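Local coordinates for TRNA nucleotidyl transferase-related protein (Thermotoga maritima, PDB 3H38) that probably adds nucleotides of the CCA sequence to the 3' end of tRNA, as a class II CCA-adding enzyme using CTP, ATP and magnesium, at residues A[134-139]-A[148-153]; A[162-167]-A[194-199]. All coordinates share one frame; numbering follows the deposited sequence.

Contact 1 is a beta hairpin in the poly A polymerase head domain of the C-terminal, CCA-adding part of the protein; contact 2 sets the chain just after strand 162-163 against the first turn of helix 194-205, in a region matching a probable RNA-binding family. Their centres lie about 17 Å apart, and the contacts meet at L166, whose CD1 is 3.7 Å from CB of A135 and 3.8 Å from CD2 of F152. Both border the nucleotide site, unoccupied in this chain: N134 of contact 1 is an ATP-binding residue, and in contact 2 the side chain of V165 comes within about 5 Å of that of R177, which binds CTP and ATP.

Contact 1. Residues A[134-139]-A[148-153]; sequences NAMAIK and LIDFFG
A137 and I149 exchange two backbone hydrogen bonds: A137 N gives to I149 O at 3.1 Å, and I149 N returns to A137 O at 2.7 Å, nearly straight at 175°. They form a hydrogen-bonded pair of the antiparallel hairpin of strands 137-139 and 147-149, part of the mixed sheet of the nucleotidyltransferase head. The next pair, I138 with L148, is non-hydrogen-bonded. Where the strands part, a water bridges the two chains, donating to A135 O and, more distantly, to I149 O while accepting from F151 N. CG of D150 stands trans to the backbone N (chi1 173°), which brings the carboxylate to the amides that follow. Its OD2 receives weak bonds from the amides of F152 and G153 and a further bond from G154 N, while OD1 takes Y155 N, at the start of helix 154-159. This grip fixes the carboxylate beside M136, which runs alongside it in the same direction, CG 3.4 Å from OD2 of D150. With an alanine in place of the aspartate, the amides entering that helix are likely to lose their acceptors and a gap to open beside the M136 thioether. On the face carrying I138 and L148, CD2 of L148 reaches the neighbouring strand, touching both A137 O (3.3 Å) and CG1 of I138, with V44 of helix 42-49 touching both side chains. On the face carrying A137 and I149, CD1 of I149 meets CB of K139, whose amine reaches away to a salt bridge with D144. CB of F151 sits over the centre of one face of the F152 ring, 3.5 Å above its plane; at the ring's edge, A135 O lies in the ring plane, 3.8 Å from F152 CD2.

Contact 2. Residues A[162-167]-A[194-199]; sequences VIRVLH and ETTERL
T196 packs its methyl group against the I163-R164 backbone, CG2 standing 3.4 Å from CA of R164 and 3.6 Å from O of I163. The same methyl also lies 3.6 Å from CG of R164, whose side chain crosses that of T196 at about a right angle. With its CG anti to the backbone N (chi1 -166°), R164 lays only the aliphatic start of its chain against the threonine; the guanidinium continues past it to a salt bridge between NH1 and D157 of helix 154-159. V165 adds a second contact, its CG2 branch resting 3.8 Å from CB of T196 and, one turn further along the helix, 4.3 Å from CD2 of L199. No hydrogen bond crosses this interface, and OG1 of T196 is buried with no partner in the model. The contact joins the head family region to the probable RNA-binding one: the chain leaving strand 162-163, which pairs in parallel with strand 191-192, packs against the first turn of helix 194-205. At that helix start the E193 carboxylate accepts the amides of T195 and T196, tying down the turn that carries the threonine. F171 of helix 170-173 touches V165, T196 and L199 alike, and F131 packs on both I163 and V165; it neighbours D130, which binds CTP and ATP and whose side chain is about 6 Å from that of V165.

Contact 1. Residues A[134-139]-A[148-153]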
loop_
_atom_site.group_PDB
_atom_site.type_symbol
_atom_site.label_atom_id
_atom_site.label_comp_id
_atom_site.label_asym_id
_atom_site.label_seq_id
_atom_site.Cartn_x
_atom_site.Cartn_y
_atom_site.Cartn_z
ATOM N N ASN A 134 4.985 9.448 16.648
ATOM C CA ASN A 134 5.332 10.179 15.424
ATOM C C ASN A 134 5.496 11.707 15.610
ATOM O O ASN A 134 5.762 12.423 14.624
ATOM C CB ASN A 134 4.307 9.887 14.314
ATOM C CG ASN A 134 4.238 8.407 13.958
ATOM O OD1 ASN A 134 5.204 7.666 14.151
ATOM N ND2 ASN A 134 3.106 7.975 13.441
ATOM N N ALA A 135 5.364 12.184 16.858
ATOM C CA ALA A 135 5.183 13.619 17.145
ATOM C C ALA A 135 6.370 14.209 17.916
ATOM O O ALA A 135 6.217 15.022 18.819
ATOM C CB ALA A 135 3.907 13.826 17.923
ATOM N N MET A 136 7.556 13.754 17.569
ATOM C CA MET A 136 8.730 14.093 18.335
ATOM C C MET A 136 9.735 14.773 17.437
ATOM O O MET A 136 9.765 14.579 16.214
ATOM C CB MET A 136 9.329 12.859 19.009
ATOM C CG MET A 136 8.539 12.420 20.235
ATOM S SD MET A 136 9.324 11.051 21.115
ATOM C CE MET A 136 9.021 9.675 19.984
ATOM N N ALA A 137 10.531 15.618 18.052
ATOM C CA ALA A 137 11.487 16.383 17.292
ATOM C C ALA A 137 12.838 16.384 18.004
ATOM O O ALA A 137 12.947 16.066 19.212
ATOM C CB ALA A 137 10.946 17.818 17.052
ATOM N N ILE A 138 13.871 16.667 17.228
ATOM C CA ILE A 138 15.197 16.867 17.772
ATOM C C ILE A 138 15.726 18.139 17.154
ATOM O O ILE A 138 15.713 18.315 15.930
ATOM C CB ILE A 138 16.174 15.720 17.444
ATOM C CG1 ILE A 138 15.739 14.410 18.120
ATOM C CG2 ILE A 138 17.605 16.110 17.897
ATOM C CD1 ILE A 138 16.378 13.156 17.513
ATOM N N LYS A 139 16.188 19.023 18.011
ATOM C CA LYS A 139 16.602 20.338 17.582
ATOM C C LYS A 139 18.019 20.281 17.064
ATOM O O LYS A 139 18.890 19.704 17.712
ATOM C CB LYS A 139 16.488 21.313 18.752
ATOM C CG LYS A 139 16.831 22.726 18.394
ATOM C CD LYS A 139 16.340 23.656 19.481
ATOM C CE LYS A 139 16.434 25.127 19.015
ATOM N NZ LYS A 139 16.356 26.002 20.195
ATOM N N LEU A 148 15.980 16.152 22.448
ATOM C CA LEU A 148 14.728 15.505 22.126
ATOM C C LEU A 148 13.665 16.442 22.682
ATOM O O LEU A 148 13.698 16.837 23.870
ATOM C CB LEU A 148 14.618 14.126 22.791
ATOM C CG LEU A 148 13.875 12.930 22.152
ATOM C CD1 LEU A 148 13.108 12.157 23.216
ATOM C CD2 LEU A 148 12.967 13.259 20.967
ATOM N N ILE A 149 12.740 16.830 21.816
ATOM C CA ILE A 149 11.592 17.580 22.270
ATOM C C ILE A 149 10.394 16.681 22.136
ATOM O O ILE A 149 9.992 16.313 21.023
ATOM C CB ILE A 149 11.376 18.845 21.472
ATOM C CG1 ILE A 149 12.518 19.831 21.742
ATOM C CG2 ILE A 149 10.033 19.451 21.849
ATOM C CD1 ILE A 149 12.877 20.611 20.540
ATOM N N ASP A 150 9.868 16.286 23.285
ATOM C CA ASP A 150 8.800 15.307 23.333
ATOM C C ASP A 150 7.677 15.773 24.263
ATOM O O ASP A 150 7.688 15.536 25.469
ATOM C CB ASP A 150 9.348 13.944 23.736
ATOM C CG ASP A 150 8.260 12.925 23.964
ATOM O OD1 ASP A 150 8.434 12.098 24.863
ATOM O OD2 ASP A 150 7.221 12.965 23.272
ATOM N N PHE A 151 6.710 16.457 23.675
ATOM C CA PHE A 151 5.694 17.130 24.457
ATOM C C PHE A 151 4.681 16.111 24.923
ATOM O O PHE A 151 4.006 16.328 25.930
ATOM C CB PHE A 151 5.001 18.238 23.620
ATOM C CG PHE A 151 5.898 19.401 23.265
ATOM C CD1 PHE A 151 6.264 20.336 24.243
ATOM C CD2 PHE A 151 6.377 19.570 21.965
ATOM C CE1 PHE A 151 7.107 21.432 23.942
ATOM C CE2 PHE A 151 7.210 20.664 21.659
ATOM C CZ PHE A 151 7.579 21.601 22.660
ATOM N N PHE A 152 4.590 14.985 24.208
ATOM C CA PHE A 152 3.390 14.158 24.309
ATOM C C PHE A 152 3.487 12.760 24.912
ATOM O O PHE A 152 2.478 12.051 24.972
ATOM C CB PHE A 152 2.661 14.132 22.957
ATOM C CG PHE A 152 2.560 15.500 22.296
ATOM C CD1 PHE A 152 1.662 16.435 22.762
ATOM C CD2 PHE A 152 3.356 15.833 21.196
ATOM C CE1 PHE A 152 1.563 17.704 22.148
ATOM C CE2 PHE A 152 3.253 17.082 20.583
ATOM C CZ PHE A 152 2.359 18.015 21.062
ATOM N N GLY A 153 4.675 12.372 25.368
ATOM C CA GLY A 153 4.860 11.096 26.033
ATOM C C GLY A 153 5.229 10.012 25.033
ATOM O O GLY A 153 5.041 8.827 25.282
HETATM O O HOH W 1 6.706 16.033 21.029
#

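Contact 2. Residues A[162-167]-A[194-199]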
loop_
_atom_site.group_PDB
_atom_site.type_symbol
_atom_site.label_atom_id
_atom_site.label_comp_id
_atom_site.label_asym_id
_atom_site.label_seq_id
_atom_site.Cartn_x
_atom_site.Cartn_y
_atom_site.Cartn_z
ATOM N N VAL A 162 3.097 1.464 22.483
ATOM C CA VAL A 162 1.756 2.062 22.478
ATOM C C VAL A 162 1.489 3.016 21.314
ATOM O O VAL A 162 2.331 3.844 20.956
ATOM C CB VAL A 162 1.452 2.770 23.829
ATOM C CG1 VAL A 162 0.587 4.000 23.624
ATOM C CG2 VAL A 162 0.783 1.809 24.787
ATOM N N ILE A 163 0.316 2.866 20.708
ATOM C CA ILE A 163 -0.178 3.822 19.728
ATOM C C ILE A 163 -1.205 4.699 20.424
ATOM O O ILE A 163 -2.225 4.202 20.884
ATOM C CB ILE A 163 -0.840 3.141 18.519
ATOM C CG1 ILE A 163 0.142 2.193 17.830
ATOM C CG2 ILE A 163 -1.362 4.206 17.523
ATOM C CD1 ILE A 163 1.384 2.907 17.315
ATOM N N ARG A 164 -0.914 5.994 20.512
ATOM C CA ARG A 164 -1.752 6.937 21.243
ATOM C C ARG A 164 -1.888 8.230 20.435
ATOM O O ARG A 164 -0.901 8.757 19.942
ATOM C CB ARG A 164 -1.139 7.240 22.624
ATOM C CG ARG A 164 -2.074 7.942 23.586
ATOM C CD ARG A 164 -1.337 8.508 24.805
ATOM N NE ARG A 164 -0.428 7.517 25.386
ATOM C CZ ARG A 164 -0.639 6.823 26.507
ATOM N NH1 ARG A 164 0.277 5.962 26.930
ATOM N NH2 ARG A 164 -1.741 6.992 27.218
ATOM N N VAL A 165 -3.112 8.730 20.297
ATOM C CA VAL A 165 -3.342 10.016 19.643
ATOM C C VAL A 165 -3.031 11.190 20.594
ATOM O O VAL A 165 -3.030 11.031 21.833
ATOM C CB VAL A 165 -4.802 10.140 19.102
ATOM C CG1 VAL A 165 -5.048 9.169 17.949
ATOM C CG2 VAL A 165 -5.827 9.968 20.230
ATOM N N LEU A 166 -2.786 12.366 20.019
ATOM C CA LEU A 166 -2.392 13.531 20.826
ATOM C C LEU A 166 -3.520 14.322 21.495
ATOM O O LEU A 166 -3.250 15.130 22.379
ATOM C CB LEU A 166 -1.530 14.501 20.007
ATOM C CG LEU A 166 -0.427 13.977 19.079
ATOM C CD1 LEU A 166 0.543 15.098 18.777
ATOM C CD2 LEU A 166 0.305 12.813 19.683
ATOM N N HIS A 167 -4.764 14.133 21.054
ATOM C CA HIS A 167 -5.933 14.804 21.657
ATOM C C HIS A 167 -7.212 14.065 21.301
ATOM O O HIS A 167 -7.215 13.199 20.399
ATOM C CB HIS A 167 -6.069 16.242 21.162
ATOM C CG HIS A 167 -6.323 16.338 19.694
ATOM N ND1 HIS A 167 -5.310 16.371 18.763
ATOM C CD2 HIS A 167 -7.489 16.379 18.990
ATOM C CE1 HIS A 167 -5.831 16.444 17.546
ATOM N NE2 HIS A 167 -7.149 16.438 17.662
ATOM N N GLU A 194 -5.852 1.899 25.539
ATOM C CA GLU A 194 -7.256 1.950 25.848
ATOM C C GLU A 194 -8.028 3.145 25.416
ATOM O O GLU A 194 -8.991 3.038 24.712
ATOM C CB GLU A 194 -7.435 1.805 27.330
ATOM C CG GLU A 194 -8.665 1.120 27.739
ATOM C CD GLU A 194 -8.605 0.713 29.187
ATOM O OE1 GLU A 194 -8.602 1.601 30.046
ATOM O OE2 GLU A 194 -8.543 -0.496 29.463
ATOM N N THR A 195 -7.637 4.291 25.908
ATOM C CA THR A 195 -8.363 5.527 25.624
ATOM C C THR A 195 -8.463 5.796 24.126
ATOM O O THR A 195 -9.557 6.051 23.598
ATOM C CB THR A 195 -7.723 6.715 26.309
ATOM O OG1 THR A 195 -7.614 6.429 27.710
ATOM C CG2 THR A 195 -8.574 7.974 26.066
ATOM N N THR A 196 -7.336 5.714 23.428
ATOM C CA THR A 196 -7.389 5.979 22.001
ATOM C C THR A 196 -8.232 4.936 21.288
ATOM O O THR A 196 -8.959 5.274 20.350
ATOM C CB THR A 196 -6.013 6.324 21.315
ATOM O OG1 THR A 196 -5.823 5.511 20.155
ATOM C CG2 THR A 196 -4.868 6.155 22.233
ATOM N N GLU A 197 -8.217 3.704 21.797
ATOM C CA GLU A 197 -9.047 2.632 21.230
ATOM C C GLU A 197 -10.545 2.971 21.296
ATOM O O GLU A 197 -11.288 2.839 20.308
ATOM C CB GLU A 197 -8.770 1.271 21.898
ATOM C CG GLU A 197 -9.989 0.343 21.860
ATOM C CD GLU A 197 -9.648 -1.146 21.832
ATOM O OE1 GLU A 197 -8.534 -1.526 22.244
ATOM O OE2 GLU A 197 -10.510 -1.944 21.400
ATOM N N ARG A 198 -11.000 3.388 22.446
ATOM C CA ARG A 198 -12.322 3.872 22.544
ATOM C C ARG A 198 -12.627 4.991 21.598
ATOM O O ARG A 198 -13.658 5.020 21.011
ATOM C CB ARG A 198 -12.621 4.282 23.952
ATOM C CG ARG A 198 -13.845 5.057 24.074
ATOM C CD ARG A 198 -14.532 4.859 25.370
ATOM N NE ARG A 198 -15.962 4.701 25.159
ATOM C CZ ARG A 198 -16.867 4.591 26.121
ATOM N NH1 ARG A 198 -18.145 4.441 25.817
ATOM N NH2 ARG A 198 -16.496 4.638 27.390
ATOM N N LEU A 199 -11.726 5.939 21.478
ATOM C CA LEU A 199 -11.900 7.044 20.534
ATOM C C LEU A 199 -12.067 6.547 19.087
ATOM O O LEU A 199 -12.900 7.046 18.324
ATOM C CB LEU A 199 -10.714 8.006 20.643
ATOM C CG LEU A 199 -10.806 9.260 21.532
ATOM C CD1 LEU A 199 -12.045 9.284 22.404
ATOM C CD2 LEU A 199 -9.545 9.459 22.378
#